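Local coordinates for peptidase M16 C-terminal domain-containing protein (Enterococcus faecalis, PDB 3D3Y), which is of unknown function but belongs to the M16 peptidase family and may bind a metal ion, at residues 27-33 / 199-204; 113-118 / 218-223; 277-281 / 349-354; 357-362 / 391-396. All blocks are in the same frame, centred on the assembly; numbering follows the deposited sequence.

Interaction 1 of 4, residues 27-33 / 199-204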
loop_
_atom_site.group_PDB
_atom_site.type_symbol
_atom_site.label_atom_id
_atom_site.label_comp_id
_atom_site.label_asym_id
_atom_site.label_seq_id
_atom_site.Cartn_x
_atom_site.Cartn_y
_atom_site.Cartn_z
ATOM N N LEU A 27 11.917 8.260 -11.498
ATOM C CA LEU A 27 11.445 9.454 -10.829
ATOM C C LEU A 27 10.142 9.145 -10.120
ATOM O O LEU A 27 9.274 8.416 -10.653
ATOM C CB LEU A 27 11.190 10.586 -11.829
ATOM C CG LEU A 27 12.354 11.150 -12.653
ATOM C CD1 LEU A 27 12.525 10.325 -13.912
ATOM C CD2 LEU A 27 12.036 12.583 -13.007
ATOM N N LEU A 28 10.005 9.704 -8.919
ATOM C CA LEU A 28 8.792 9.547 -8.115
ATOM C C LEU A 28 8.466 10.881 -7.512
ATOM O O LEU A 28 9.318 11.488 -6.842
ATOM C CB LEU A 28 8.989 8.489 -7.033
ATOM C CG LEU A 28 7.918 8.376 -5.932
ATOM C CD1 LEU A 28 6.548 7.858 -6.483
ATOM C CD2 LEU A 28 8.488 7.482 -4.827
ATOM N N VAL A 29 7.251 11.360 -7.777
ATOM C CA VAL A 29 6.720 12.499 -7.054
ATOM C C VAL A 29 5.605 11.982 -6.137
ATOM O O VAL A 29 4.577 11.443 -6.627
ATOM C CB VAL A 29 6.179 13.565 -7.990
ATOM C CG1 VAL A 29 5.799 14.833 -7.190
ATOM C CG2 VAL A 29 7.219 13.892 -9.083
ATOM N N ARG A 30 5.823 12.102 -4.824
ATOM C CA ARG A 30 4.861 11.547 -3.872
ATOM C C ARG A 30 4.198 12.642 -3.028
ATOM O O ARG A 30 4.882 13.379 -2.279
ATOM C CB ARG A 30 5.489 10.429 -3.024
ATOM C CG ARG A 30 4.520 9.829 -1.978
ATOM C CD ARG A 30 4.971 8.449 -1.438
ATOM N NE ARG A 30 4.865 7.393 -2.444
ATOM C CZ ARG A 30 5.584 6.268 -2.438
ATOM N NH1 ARG A 30 6.485 6.025 -1.473
ATOM N NH2 ARG A 30 5.385 5.367 -3.399
ATOM N N PHE A 31 2.890 12.802 -3.222
ATOM C CA PHE A 31 2.083 13.721 -2.398
ATOM C C PHE A 31 1.536 12.966 -1.182
ATOM O O PHE A 31 0.939 11.906 -1.306
ATOM C CB PHE A 31 0.911 14.311 -3.182
ATOM C CG PHE A 31 1.314 15.163 -4.362
ATOM C CD1 PHE A 31 1.132 16.553 -4.323
ATOM C CD2 PHE A 31 1.860 14.580 -5.507
ATOM C CE1 PHE A 31 1.501 17.353 -5.401
ATOM C CE2 PHE A 31 2.203 15.361 -6.595
ATOM C CZ PHE A 31 2.019 16.767 -6.527
ATOM N N ASN A 32 1.763 13.506 0.003
ATOM C CA ASN A 32 1.478 12.786 1.236
ATOM C C ASN A 32 0.451 13.590 2.014
ATOM O O ASN A 32 0.624 14.804 2.184
ATOM C CB ASN A 32 2.790 12.631 2.021
ATOM C CG ASN A 32 2.685 11.661 3.211
ATOM O OD1 ASN A 32 1.876 11.847 4.142
ATOM N ND2 ASN A 32 3.523 10.632 3.186
ATOM N N THR A 33 -0.613 12.925 2.472
ATOM C CA THR A 33 -1.660 13.571 3.281
ATOM C C THR A 33 -2.158 12.604 4.357
ATOM O O THR A 33 -1.942 11.394 4.254
ATOM C CB THR A 33 -2.849 14.058 2.403
ATOM O OG1 THR A 33 -3.609 15.036 3.129
ATOM C CG2 THR A 33 -3.766 12.878 2.003
ATOM N N ASP A 199 -0.408 19.286 0.346
ATOM C CA ASP A 199 0.227 18.010 0.671
ATOM C C ASP A 199 1.728 18.213 0.873
ATOM O O ASP A 199 2.332 19.106 0.256
ATOM C CB ASP A 199 0.024 16.978 -0.455
ATOM C CG ASP A 199 -1.340 16.244 -0.403
ATOM O OD1 ASP A 199 -2.354 16.726 0.189
ATOM O OD2 ASP A 199 -1.397 15.146 -1.030
ATOM N N GLN A 200 2.331 17.377 1.720
ATOM C CA GLN A 200 3.791 17.274 1.765
ATOM C C GLN A 200 4.223 16.556 0.493
ATOM O O GLN A 200 3.630 15.543 0.101
ATOM C CB GLN A 200 4.273 16.537 3.018
ATOM C CG GLN A 200 4.117 17.376 4.313
ATOM C CD GLN A 200 2.653 17.719 4.589
ATOM O OE1 GLN A 200 1.790 16.831 4.641
ATOM N NE2 GLN A 200 2.366 19.007 4.760
ATOM N N VAL A 201 5.234 17.095 -0.176
ATOM C CA VAL A 201 5.638 16.557 -1.473
ATOM C C VAL A 201 7.096 16.138 -1.360
ATOM O O VAL A 201 7.923 16.895 -0.844
ATOM C CB VAL A 201 5.476 17.628 -2.598
ATOM C CG1 VAL A 201 5.902 17.052 -3.965
ATOM C CG2 VAL A 201 4.029 18.097 -2.686
ATOM N N ASP A 202 7.399 14.926 -1.812
ATOM C CA ASP A 202 8.789 14.468 -1.858
ATOM C C ASP A 202 9.061 13.881 -3.238
ATOM O O ASP A 202 8.248 13.140 -3.797
ATOM C CB ASP A 202 9.100 13.476 -0.718
ATOM C CG ASP A 202 9.190 14.163 0.622
ATOM O OD1 ASP A 202 10.281 14.660 0.975
ATOM O OD2 ASP A 202 8.153 14.246 1.318
ATOM N N ILE A 203 10.194 14.272 -3.803
ATOM C CA ILE A 203 10.545 13.905 -5.168
ATOM C C ILE A 203 11.824 13.131 -5.067
ATOM O O ILE A 203 12.790 13.573 -4.391
ATOM C CB ILE A 203 10.755 15.154 -6.046
ATOM C CG1 ILE A 203 9.458 15.961 -6.090
ATOM C CG2 ILE A 203 11.205 14.741 -7.456
ATOM C CD1 ILE A 203 9.578 17.307 -6.808
ATOM N N PHE A 204 11.812 11.955 -5.681
ATOM C CA PHE A 204 12.966 11.063 -5.679
ATOM C C PHE A 204 13.473 10.815 -7.091
ATOM O O PHE A 204 12.682 10.635 -8.040
ATOM C CB PHE A 204 12.592 9.729 -5.033
ATOM C CG PHE A 204 12.377 9.823 -3.560
ATOM C CD1 PHE A 204 13.356 9.397 -2.677
ATOM C CD2 PHE A 204 11.184 10.349 -3.047
ATOM C CE1 PHE A 204 13.164 9.501 -1.308
ATOM C CE2 PHE A 204 10.994 10.445 -1.675
ATOM C CZ PHE A 204 11.969 10.021 -0.814
HETATM O O HOH W 1 5.762 12.788 0.410
HETATM O O HOH W 2 0.898 14.029 5.486
HETATM O O HOH W 3 -2.697 17.477 2.721
#
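Phe-31 and Val-201 meet because both send the touching branch the same way: CG of Phe-31 stands opposite its carbonyl carbon (chi1 -63°), as does CG2 of Val-201, and CD1 of Phe-31 lies 3.7 Å from that methyl. The two residues are a non-hydrogen-bonded pair in the antiparallel ladder of strands 24-34 and 200-207, central strands of a six-stranded mixed sheet in an alpha+beta domain consistent with the M16 peptidase family. On the same face Val-29 extends the apolar row, its CG1 3.9 Å from CG1 of Val-201 and 4.0 Å from CG1 of Ile-203; compact beta-branched residues suit such a row. Leu-28 with Phe-204, Arg-30 with Asp-202 and Asn-32 with Gln-200 are the hydrogen-bonded pairs, two backbone bonds each, and the bond from Arg-30 N to Asp-202 O (2.8 Å) is nearly straight at 170°. Their face is more polar. CD2 of Leu-28 lies over the Arg-30 guanidinium, whose NE bonds Asn-89 and NH2 salt-bridges Glu-373, while Asp-202 is held by His-15 and Lys-230. Tyr-376 and Glu-227 take the amide nitrogens of Asn-32 and Gln-200, and one water donates to Asn-32 OD1 (2.7 Å) and to Gln-200 OE1 (3.1 Å).

Interaction 2 of 4, residues 113-118 / 218-223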
loop_
_atom_site.group_PDB
_atom_site.type_symbol
_atom_site.label_atom_id
_atom_site.label_comp_id
_atom_site.label_asym_id
_atom_site.label_seq_id
_atom_site.Cartn_x
_atom_site.Cartn_y
_atom_site.Cartn_z
ATOM N N LEU A 113 6.749 16.266 -16.326
ATOM C CA LEU A 113 6.162 16.358 -14.994
ATOM C C LEU A 113 5.498 17.711 -14.727
ATOM O O LEU A 113 4.413 17.782 -14.124
ATOM C CB LEU A 113 7.185 16.042 -13.904
ATOM C CG LEU A 113 7.792 14.632 -13.898
ATOM C CD1 LEU A 113 8.937 14.644 -12.929
ATOM C CD2 LEU A 113 6.710 13.605 -13.523
ATOM N N LYS A 114 6.149 18.803 -15.140
ATOM C CA LYS A 114 5.570 20.114 -14.888
ATOM C C LYS A 114 4.202 20.225 -15.580
ATOM O O LYS A 114 3.244 20.839 -15.019
ATOM C CB LYS A 114 6.515 21.222 -15.380
ATOM C CG LYS A 114 6.058 22.613 -15.037
ATOM C CD LYS A 114 7.030 23.662 -15.557
ATOM C CE LYS A 114 6.664 25.022 -14.959
ATOM N NZ LYS A 114 7.308 26.188 -15.651
ATOM N N GLU A 115 4.134 19.685 -16.809
ATOM C CA GLU A 115 2.891 19.666 -17.599
ATOM C C GLU A 115 1.818 18.873 -16.879
ATOM O O GLU A 115 0.689 19.376 -16.639
ATOM C CB GLU A 115 3.128 19.109 -19.014
ATOM C CG GLU A 115 3.894 20.080 -19.975
ATOM C CD GLU A 115 3.077 21.347 -20.339
ATOM O OE1 GLU A 115 1.818 21.323 -20.294
ATOM O OE2 GLU A 115 3.705 22.384 -20.663
ATOM N N ILE A 116 2.167 17.646 -16.506
ATOM C CA ILE A 116 1.222 16.775 -15.779
ATOM C C ILE A 116 0.702 17.393 -14.462
ATOM O O ILE A 116 -0.498 17.387 -14.183
ATOM C CB ILE A 116 1.845 15.398 -15.509
ATOM C CG1 ILE A 116 2.101 14.663 -16.848
ATOM C CG2 ILE A 116 0.952 14.578 -14.513
ATOM C CD1 ILE A 116 0.853 14.543 -17.770
ATOM N N ILE A 117 1.624 17.937 -13.671
ATOM C CA ILE A 117 1.282 18.407 -12.323
ATOM C C ILE A 117 0.619 19.779 -12.280
ATOM O O ILE A 117 -0.372 19.977 -11.552
ATOM C CB ILE A 117 2.517 18.364 -11.408
ATOM C CG1 ILE A 117 2.983 16.903 -11.261
ATOM C CG2 ILE A 117 2.215 19.010 -10.058
ATOM C CD1 ILE A 117 4.321 16.789 -10.513
ATOM N N PHE A 118 1.136 20.704 -13.083
ATOM C CA PHE A 118 0.690 22.090 -13.058
ATOM C C PHE A 118 -0.206 22.507 -14.220
ATOM O O PHE A 118 -0.760 23.606 -14.215
ATOM C CB PHE A 118 1.921 22.990 -12.963
ATOM C CG PHE A 118 2.714 22.773 -11.703
ATOM C CD1 PHE A 118 2.367 23.441 -10.535
ATOM C CD2 PHE A 118 3.793 21.887 -11.681
ATOM C CE1 PHE A 118 3.087 23.236 -9.360
ATOM C CE2 PHE A 118 4.518 21.672 -10.508
ATOM C CZ PHE A 118 4.146 22.350 -9.339
ATOM N N PHE A 218 14.400 20.967 -11.069
ATOM C CA PHE A 218 13.241 20.834 -10.200
ATOM C C PHE A 218 12.770 22.148 -9.596
ATOM O O PHE A 218 11.589 22.308 -9.273
ATOM C CB PHE A 218 13.442 19.721 -9.159
ATOM C CG PHE A 218 13.091 18.378 -9.689
ATOM C CD1 PHE A 218 14.084 17.489 -10.071
ATOM C CD2 PHE A 218 11.757 18.019 -9.868
ATOM C CE1 PHE A 218 13.734 16.227 -10.608
ATOM C CE2 PHE A 218 11.405 16.782 -10.402
ATOM C CZ PHE A 218 12.385 15.886 -10.763
ATOM N N LYS A 219 13.680 23.104 -9.494
ATOM C CA LYS A 219 13.305 24.422 -9.016
ATOM C C LYS A 219 12.302 25.093 -9.958
ATOM O O LYS A 219 11.622 26.020 -9.540
ATOM C CB LYS A 219 14.543 25.305 -8.776
ATOM C CG LYS A 219 15.411 24.874 -7.561
ATOM C CD LYS A 219 14.982 25.505 -6.235
ATOM C CE LYS A 219 15.162 27.010 -6.259
ATOM N NZ LYS A 219 15.416 27.616 -4.895
ATOM N N GLN A 220 12.199 24.615 -11.204
ATOM C CA GLN A 220 11.251 25.118 -12.217
ATOM C C GLN A 220 9.810 24.740 -11.903
ATOM O O GLN A 220 8.880 25.240 -12.529
ATOM C CB GLN A 220 11.573 24.553 -13.615
ATOM C CG GLN A 220 12.905 25.009 -14.242
ATOM C CD GLN A 220 13.382 24.121 -15.402
ATOM O OE1 GLN A 220 12.848 23.027 -15.654
ATOM N NE2 GLN A 220 14.416 24.589 -16.099
ATOM N N LEU A 221 9.612 23.801 -10.986
ATOM C CA LEU A 221 8.234 23.383 -10.648
ATOM C C LEU A 221 7.640 24.371 -9.636
ATOM O O LEU A 221 8.128 24.481 -8.506
ATOM C CB LEU A 221 8.215 21.933 -10.139
ATOM C CG LEU A 221 8.136 20.833 -11.215
ATOM C CD1 LEU A 221 9.127 21.021 -12.355
ATOM C CD2 LEU A 221 8.265 19.420 -10.586
ATOM N N PRO A 222 6.601 25.138 -10.048
ATOM C CA PRO A 222 6.257 26.271 -9.177
ATOM C C PRO A 222 5.402 25.922 -7.943
ATOM O O PRO A 222 4.313 26.477 -7.786
ATOM C CB PRO A 222 5.501 27.225 -10.133
ATOM C CG PRO A 222 4.841 26.290 -11.140
ATOM C CD PRO A 222 5.747 25.072 -11.258
ATOM N N PHE A 223 5.919 25.053 -7.067
ATOM C CA PHE A 223 5.246 24.706 -5.799
ATOM C C PHE A 223 5.276 25.880 -4.875
ATOM O O PHE A 223 6.305 26.542 -4.730
ATOM C CB PHE A 223 5.938 23.539 -5.080
ATOM C CG PHE A 223 5.737 22.197 -5.755
ATOM C CD1 PHE A 223 4.520 21.543 -5.680
ATOM C CD2 PHE A 223 6.766 21.616 -6.462
ATOM C CE1 PHE A 223 4.335 20.305 -6.314
ATOM C CE2 PHE A 223 6.607 20.415 -7.100
ATOM C CZ PHE A 223 5.393 19.735 -7.021
#
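Leu-221 O accepts a 2.7 Å hydrogen bond from Phe-223 N, closing an inverse gamma turn centred on Pro-222, and all three residues of this turn press on Phe-118. Proline suits the centre of the turn: its ring holds phi near the value the turn needs, and its CD sits 3.5 Å from the centroid of the Phe-118 ring, only 3° off the normal, a CH-pi contact. CG2 of the adjacent Ile-117 lies over the opposite face, nearer the rim, so the phenyl ring is clamped from both sides. Its far end, CZ, points into the face of Phe-223 in a T-shaped pair with centroids 4.9 Å apart and planes at 69°. CB of Leu-221 approaches Phe-118 CE2 at 3.7 Å. One turn back, the extended Lys-114 (chi1 -174°) runs outward across Pro-222, bringing its CE to 3.3 Å from the carbonyl O of Gln-220, its aliphatic part lining the border. Deeper in, CD1 of Leu-113 touches CE2 of Phe-218 at 4.1 Å. The contact thus joins the end of helix 105-118 to the turn after helix 211-219. Leu-196 of helix 185-198 packs on Phe-118 and Phe-223, while strands 85-95 and 200-207 lie beneath Leu-113 and Phe-218.

Interaction 3 of 4, residues 277-281 / 349-354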
loop_
_atom_site.group_PDB
_atom_site.type_symbol
_atom_site.label_atom_id
_atom_site.label_comp_id
_atom_site.label_asym_id
_atom_site.label_seq_id
_atom_site.Cartn_x
_atom_site.Cartn_y
_atom_site.Cartn_z
ATOM N N VAL A 277 8.139 -13.700 11.908
ATOM C CA VAL A 277 8.295 -15.134 12.042
ATOM C C VAL A 277 7.012 -15.743 12.588
ATOM O O VAL A 277 6.551 -16.760 12.055
ATOM C CB VAL A 277 9.549 -15.508 12.895
ATOM C CG1 VAL A 277 9.661 -17.050 13.092
ATOM C CG2 VAL A 277 10.826 -14.949 12.238
ATOM N N PHE A 278 6.418 -15.120 13.615
ATOM C CA PHE A 278 5.151 -15.642 14.160
ATOM C C PHE A 278 4.123 -15.803 13.044
ATOM O O PHE A 278 3.453 -16.844 12.934
ATOM C CB PHE A 278 4.571 -14.732 15.244
ATOM C CG PHE A 278 3.117 -15.016 15.512
ATOM C CD1 PHE A 278 2.738 -16.031 16.414
ATOM C CD2 PHE A 278 2.123 -14.306 14.838
ATOM C CE1 PHE A 278 1.375 -16.325 16.641
ATOM C CE2 PHE A 278 0.766 -14.596 15.051
ATOM C CZ PHE A 278 0.391 -15.599 15.974
ATOM N N ASN A 279 4.019 -14.773 12.199
ATOM C CA ASN A 279 3.036 -14.771 11.127
ATOM C C ASN A 279 3.259 -15.916 10.172
ATOM O O ASN A 279 2.292 -16.590 9.765
ATOM C CB ASN A 279 2.997 -13.449 10.347
ATOM C CG ASN A 279 1.957 -13.495 9.233
ATOM O OD1 ASN A 279 2.294 -13.420 8.029
ATOM N ND2 ASN A 279 0.699 -13.669 9.625
ATOM N N GLY A 280 4.525 -16.151 9.818
ATOM C CA GLY A 280 4.871 -17.258 8.939
ATOM C C GLY A 280 4.485 -18.610 9.513
ATOM O O GLY A 280 4.015 -19.471 8.774
ATOM N N ILE A 281 4.663 -18.791 10.830
ATOM C CA ILE A 281 4.400 -20.088 11.473
ATOM C C ILE A 281 2.899 -20.304 11.648
ATOM O O ILE A 281 2.412 -21.439 11.603
ATOM C CB ILE A 281 5.106 -20.144 12.849
ATOM C CG1 ILE A 281 6.625 -20.276 12.677
ATOM C CG2 ILE A 281 4.578 -21.280 13.730
ATOM C CD1 ILE A 281 7.398 -19.845 13.975
ATOM N N GLU A 349 9.326 -25.904 11.375
ATOM C CA GLU A 349 8.424 -24.748 11.267
ATOM C C GLU A 349 9.181 -23.402 11.264
ATOM O O GLU A 349 8.982 -22.577 10.375
ATOM C CB GLU A 349 7.373 -24.762 12.390
ATOM C CG GLU A 349 6.328 -25.850 12.206
ATOM C CD GLU A 349 5.348 -25.890 13.344
ATOM O OE1 GLU A 349 5.779 -25.983 14.506
ATOM O OE2 GLU A 349 4.144 -25.863 13.076
ATOM N N ILE A 350 10.050 -23.194 12.247
ATOM C CA ILE A 350 10.776 -21.911 12.377
ATOM C C ILE A 350 11.795 -21.748 11.263
ATOM O O ILE A 350 11.895 -20.662 10.684
ATOM C CB ILE A 350 11.529 -21.785 13.718
ATOM C CG1 ILE A 350 10.618 -22.067 14.888
ATOM C CG2 ILE A 350 12.079 -20.365 13.932
ATOM C CD1 ILE A 350 11.370 -22.735 15.983
ATOM N N GLU A 351 12.543 -22.818 10.982
ATOM C CA GLU A 351 13.633 -22.796 10.007
ATOM C C GLU A 351 13.069 -22.502 8.613
ATOM O O GLU A 351 13.592 -21.646 7.891
ATOM C CB GLU A 351 14.386 -24.152 9.972
ATOM C CG GLU A 351 15.291 -24.464 11.199
ATOM C CD GLU A 351 16.007 -25.859 11.113
ATOM O OE1 GLU A 351 15.615 -26.729 10.272
ATOM O OE2 GLU A 351 16.977 -26.073 11.887
ATOM N N GLN A 352 11.993 -23.201 8.242
ATOM C CA GLN A 352 11.337 -22.932 6.966
ATOM C C GLN A 352 10.779 -21.521 6.869
ATOM O O GLN A 352 10.879 -20.891 5.834
ATOM C CB GLN A 352 10.210 -23.930 6.692
ATOM C CG GLN A 352 10.687 -25.236 6.138
ATOM C CD GLN A 352 9.538 -25.972 5.482
ATOM O OE1 GLN A 352 8.870 -26.777 6.131
ATOM N NE2 GLN A 352 9.255 -25.652 4.208
ATOM N N THR A 353 10.201 -21.023 7.959
ATOM C CA THR A 353 9.690 -19.644 7.988
ATOM C C THR A 353 10.825 -18.636 7.786
ATOM O O THR A 353 10.701 -17.740 6.955
ATOM C CB THR A 353 8.926 -19.367 9.288
ATOM O OG1 THR A 353 7.833 -20.295 9.368
ATOM C CG2 THR A 353 8.425 -17.923 9.347
ATOM N N LYS A 354 11.931 -18.795 8.522
ATOM C CA LYS A 354 13.084 -17.884 8.368
ATOM C C LYS A 354 13.660 -17.903 6.926
ATOM O O LYS A 354 13.905 -16.848 6.336
ATOM C CB LYS A 354 14.165 -18.160 9.410
ATOM C CG LYS A 354 13.725 -17.909 10.880
ATOM C CD LYS A 354 14.838 -18.254 11.859
ATOM C CE LYS A 354 14.487 -17.748 13.255
ATOM N NZ LYS A 354 15.519 -18.094 14.281
#
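Thr-353 faces Gly-280 where segments 277-281 and 349-354, of helices 272-284 and 347-364, cross at 113°, their axes 9.0 Å apart. The rotamer of the threonine (chi1 -59°) divides its labour: CG2, opposite the backbone N, is pushed into the neighbouring helix, 3.6 Å from CA of Gly-280 and 3.5 Å from O of Val-277, while OG1 turns back along its own helix. Glycine suits this place because the methyl rests directly on its main chain. OG1 donates to Glu-349 O at 2.7 Å, and that carbonyl also receives Thr-353 N from the other face of its plane. Ile-281 flanks the threonine: with chi1 -72° its CG1 passes 3.5 Å from Thr-353 OG1, and a nearly extended chi2 carries CD1 to 4.0 Å from CG1 of Ile-350. One helical turn earlier, CG1 of Val-277 lies 4.0 Å from Thr-353 CG2. No hydrogen bond spans these segments, which implies that shape and dispersion join them, the buried hydroxyl being satisfied by Glu-349 O and by His-287.

Interaction 4 of 4, residues 357-362 / 391-396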
loop_
_atom_site.group_PDB
_atom_site.type_symbol
_atom_site.label_atom_id
_atom_site.label_comp_id
_atom_site.label_asym_id
_atom_site.label_seq_id
_atom_site.Cartn_x
_atom_site.Cartn_y
_atom_site.Cartn_z
ATOM N N LEU A 357 11.210 -16.049 4.548
ATOM C CA LEU A 357 11.289 -14.606 4.782
ATOM C C LEU A 357 12.585 -14.033 4.199
ATOM O O LEU A 357 12.543 -13.031 3.473
ATOM C CB LEU A 357 11.153 -14.258 6.276
ATOM C CG LEU A 357 9.744 -14.419 6.860
ATOM C CD1 LEU A 357 9.777 -14.395 8.390
ATOM C CD2 LEU A 357 8.740 -13.367 6.336
ATOM N N LYS A 358 13.722 -14.673 4.484
ATOM C CA LYS A 358 15.003 -14.207 3.937
ATOM C C LYS A 358 15.002 -14.224 2.428
ATOM O O LYS A 358 15.400 -13.251 1.814
ATOM C CB LYS A 358 16.191 -15.032 4.452
ATOM C CG LYS A 358 16.505 -14.770 5.947
ATOM C CD LYS A 358 17.717 -15.566 6.407
ATOM C CE LYS A 358 17.430 -17.061 6.415
ATOM N NZ LYS A 358 18.562 -17.709 7.126
ATOM N N ASN A 359 14.550 -15.322 1.831
ATOM C CA ASN A 359 14.534 -15.425 0.367
ATOM C C ASN A 359 13.733 -14.283 -0.278
ATOM O O ASN A 359 14.164 -13.687 -1.279
ATOM C CB ASN A 359 13.984 -16.790 -0.102
ATOM C CG ASN A 359 14.953 -17.964 0.177
ATOM O OD1 ASN A 359 16.161 -17.778 0.393
ATOM N ND2 ASN A 359 14.405 -19.192 0.173
ATOM N N GLN A 360 12.567 -13.990 0.292
ATOM C CA GLN A 360 11.720 -12.921 -0.234
ATOM C C GLN A 360 12.376 -11.548 -0.128
ATOM O O GLN A 360 12.439 -10.826 -1.106
ATOM C CB GLN A 360 10.324 -12.963 0.395
ATOM C CG GLN A 360 9.604 -14.224 -0.025
ATOM C CD GLN A 360 8.213 -14.396 0.561
ATOM O OE1 GLN A 360 7.754 -13.605 1.404
ATOM N NE2 GLN A 360 7.531 -15.463 0.120
ATOM N N TYR A 361 12.899 -11.207 1.043
ATOM C CA TYR A 361 13.631 -9.969 1.225
ATOM C C TYR A 361 14.793 -9.837 0.240
ATOM O O TYR A 361 14.913 -8.820 -0.449
ATOM C CB TYR A 361 14.173 -9.911 2.654
ATOM C CG TYR A 361 14.916 -8.650 3.018
ATOM C CD1 TYR A 361 14.236 -7.507 3.448
ATOM C CD2 TYR A 361 16.304 -8.618 2.991
ATOM C CE1 TYR A 361 14.943 -6.359 3.817
ATOM C CE2 TYR A 361 17.001 -7.509 3.357
ATOM C CZ TYR A 361 16.326 -6.378 3.767
ATOM O OH TYR A 361 17.073 -5.272 4.106
ATOM N N ILE A 362 15.657 -10.852 0.185
ATOM C CA ILE A 362 16.826 -10.814 -0.698
ATOM C C ILE A 362 16.431 -10.566 -2.151
ATOM O O ILE A 362 17.030 -9.727 -2.841
ATOM C CB ILE A 362 17.690 -12.090 -0.553
ATOM C CG1 ILE A 362 18.403 -12.074 0.821
ATOM C CG2 ILE A 362 18.697 -12.223 -1.717
ATOM C CD1 ILE A 362 19.093 -13.369 1.208
ATOM N N TRP A 391 19.166 -6.800 8.728
ATOM C CA TRP A 391 17.800 -7.310 8.555
ATOM C C TRP A 391 17.829 -8.837 8.629
ATOM O O TRP A 391 17.095 -9.459 9.411
ATOM C CB TRP A 391 17.206 -6.814 7.221
ATOM C CG TRP A 391 15.740 -7.061 7.112
ATOM C CD1 TRP A 391 14.727 -6.176 7.386
ATOM C CD2 TRP A 391 15.106 -8.293 6.731
ATOM N NE1 TRP A 391 13.500 -6.784 7.189
ATOM C CE2 TRP A 391 13.701 -8.080 6.791
ATOM C CE3 TRP A 391 15.590 -9.542 6.326
ATOM C CZ2 TRP A 391 12.771 -9.070 6.449
ATOM C CZ3 TRP A 391 14.654 -10.545 5.997
ATOM C CH2 TRP A 391 13.263 -10.300 6.061
ATOM N N ILE A 392 18.703 -9.431 7.822
ATOM C CA ILE A 392 18.890 -10.886 7.787
ATOM C C ILE A 392 19.321 -11.462 9.148
ATOM O O ILE A 392 18.792 -12.484 9.596
ATOM C CB ILE A 392 19.899 -11.275 6.659
ATOM C CG1 ILE A 392 19.223 -11.152 5.293
ATOM C CG2 ILE A 392 20.455 -12.718 6.841
ATOM C CD1 ILE A 392 20.174 -10.769 4.166
ATOM N N ALA A 393 20.276 -10.811 9.802
ATOM C CA ALA A 393 20.692 -11.218 11.144
ATOM C C ALA A 393 19.499 -11.221 12.139
ATOM O O ALA A 393 19.322 -12.146 12.955
ATOM C CB ALA A 393 21.802 -10.308 11.637
ATOM N N ARG A 394 18.665 -10.195 12.050
ATOM C CA ARG A 394 17.543 -10.101 12.973
ATOM C C ARG A 394 16.501 -11.185 12.708
ATOM O O ARG A 394 15.980 -11.790 13.669
ATOM C CB ARG A 394 16.957 -8.691 12.987
ATOM C CG ARG A 394 17.843 -7.757 13.824
ATOM C CD ARG A 394 17.267 -6.377 13.907
ATOM N NE ARG A 394 18.165 -5.472 14.619
ATOM C CZ ARG A 394 17.758 -4.335 15.194
ATOM N NH1 ARG A 394 16.470 -3.985 15.153
ATOM N NH2 ARG A 394 18.622 -3.574 15.826
ATOM N N ILE A 395 16.223 -11.478 11.432
ATOM C CA ILE A 395 15.388 -12.661 11.126
ATOM C C ILE A 395 15.971 -13.963 11.694
ATOM O O ILE A 395 15.275 -14.755 12.377
ATOM C CB ILE A 395 15.103 -12.794 9.597
ATOM C CG1 ILE A 395 14.159 -11.664 9.150
ATOM C CG2 ILE A 395 14.445 -14.139 9.279
ATOM C CD1 ILE A 395 12.692 -11.772 9.714
ATOM N N ASN A 396 17.253 -14.186 11.420
ATOM C CA ASN A 396 17.964 -15.363 11.951
ATOM C C ASN A 396 17.926 -15.529 13.476
ATOM O O ASN A 396 17.879 -16.646 13.968
ATOM C CB ASN A 396 19.413 -15.388 11.453
ATOM C CG ASN A 396 19.531 -15.850 10.019
ATOM O OD1 ASN A 396 18.761 -16.705 9.539
ATOM N ND2 ASN A 396 20.489 -15.293 9.320
HETATM O O HOH W 4 21.533 -16.566 6.673
#
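Tyr-361 and Trp-391 form an offset stack, the aromatic part of this contact: the tyrosine ring and the six-membered indole ring have centroids 3.8 Å apart and planes 3° from parallel. In both, CG stands opposite the backbone N (chi1 -178° and -168°), which sends the side chains in opposing directions, so that their faces overlap, and also places CB of Tyr-361 over the indole, a CH-pi contact. CG1 of Ile-395 lies over the other indole face, and Phe-273 meets the tryptophan edge-to-face. Apolar contacts extend the seam: CD1 of Leu-357 reaches CD1 of Ile-395 at 4.1 Å, CG1 of Ile-362 reaches CD1 of Ile-392 at 4.0 Å, and the methylenes of Lys-358 pass over Ile-392 and Ile-395. Branched aliphatic chains pack well beside the flat rings. The polar part is a hydrogen bond: Lys-358, bent at chi3, donates from NZ to a lone pair of Asn-396 OD1 (2.6 Å). A water accepting from Lys-358 NZ and Asn-396 ND2 bridges the pair again. Lysine fits here, greasy along its length and charged at its tip. The whole is an antiparallel helix pair, the local axes of 357-362 and 391-396 running 10.5 Å apart.

How the interactions relate
The four contacts fall into two groups. Interactions 1 and 2, with centres 12 Å apart, share an apolar interior: Ile-203 CG2 lies 3.6 Å from Phe-218 CE2, and Leu-27 CD2 lies 3.7 Å from Leu-113 CD1, so the sheet of the first is the floor of the second. Interactions 3 and 4, with centres 11 Å apart, both use helix 347-364, and Lys-354 NZ probably donates to Asn-396 O at 2.8 Å. Between the groups the nearest atoms, those of interactions 1 and 4, are about 16 Å apart; helix 368-380 supplies Tyr-376 beside Arg-30 and Lys-374 beside Tyr-361. A bound 1,2-ethanediol, probably from crystallisation, lies about 4 Å from the Phe-223 side chain.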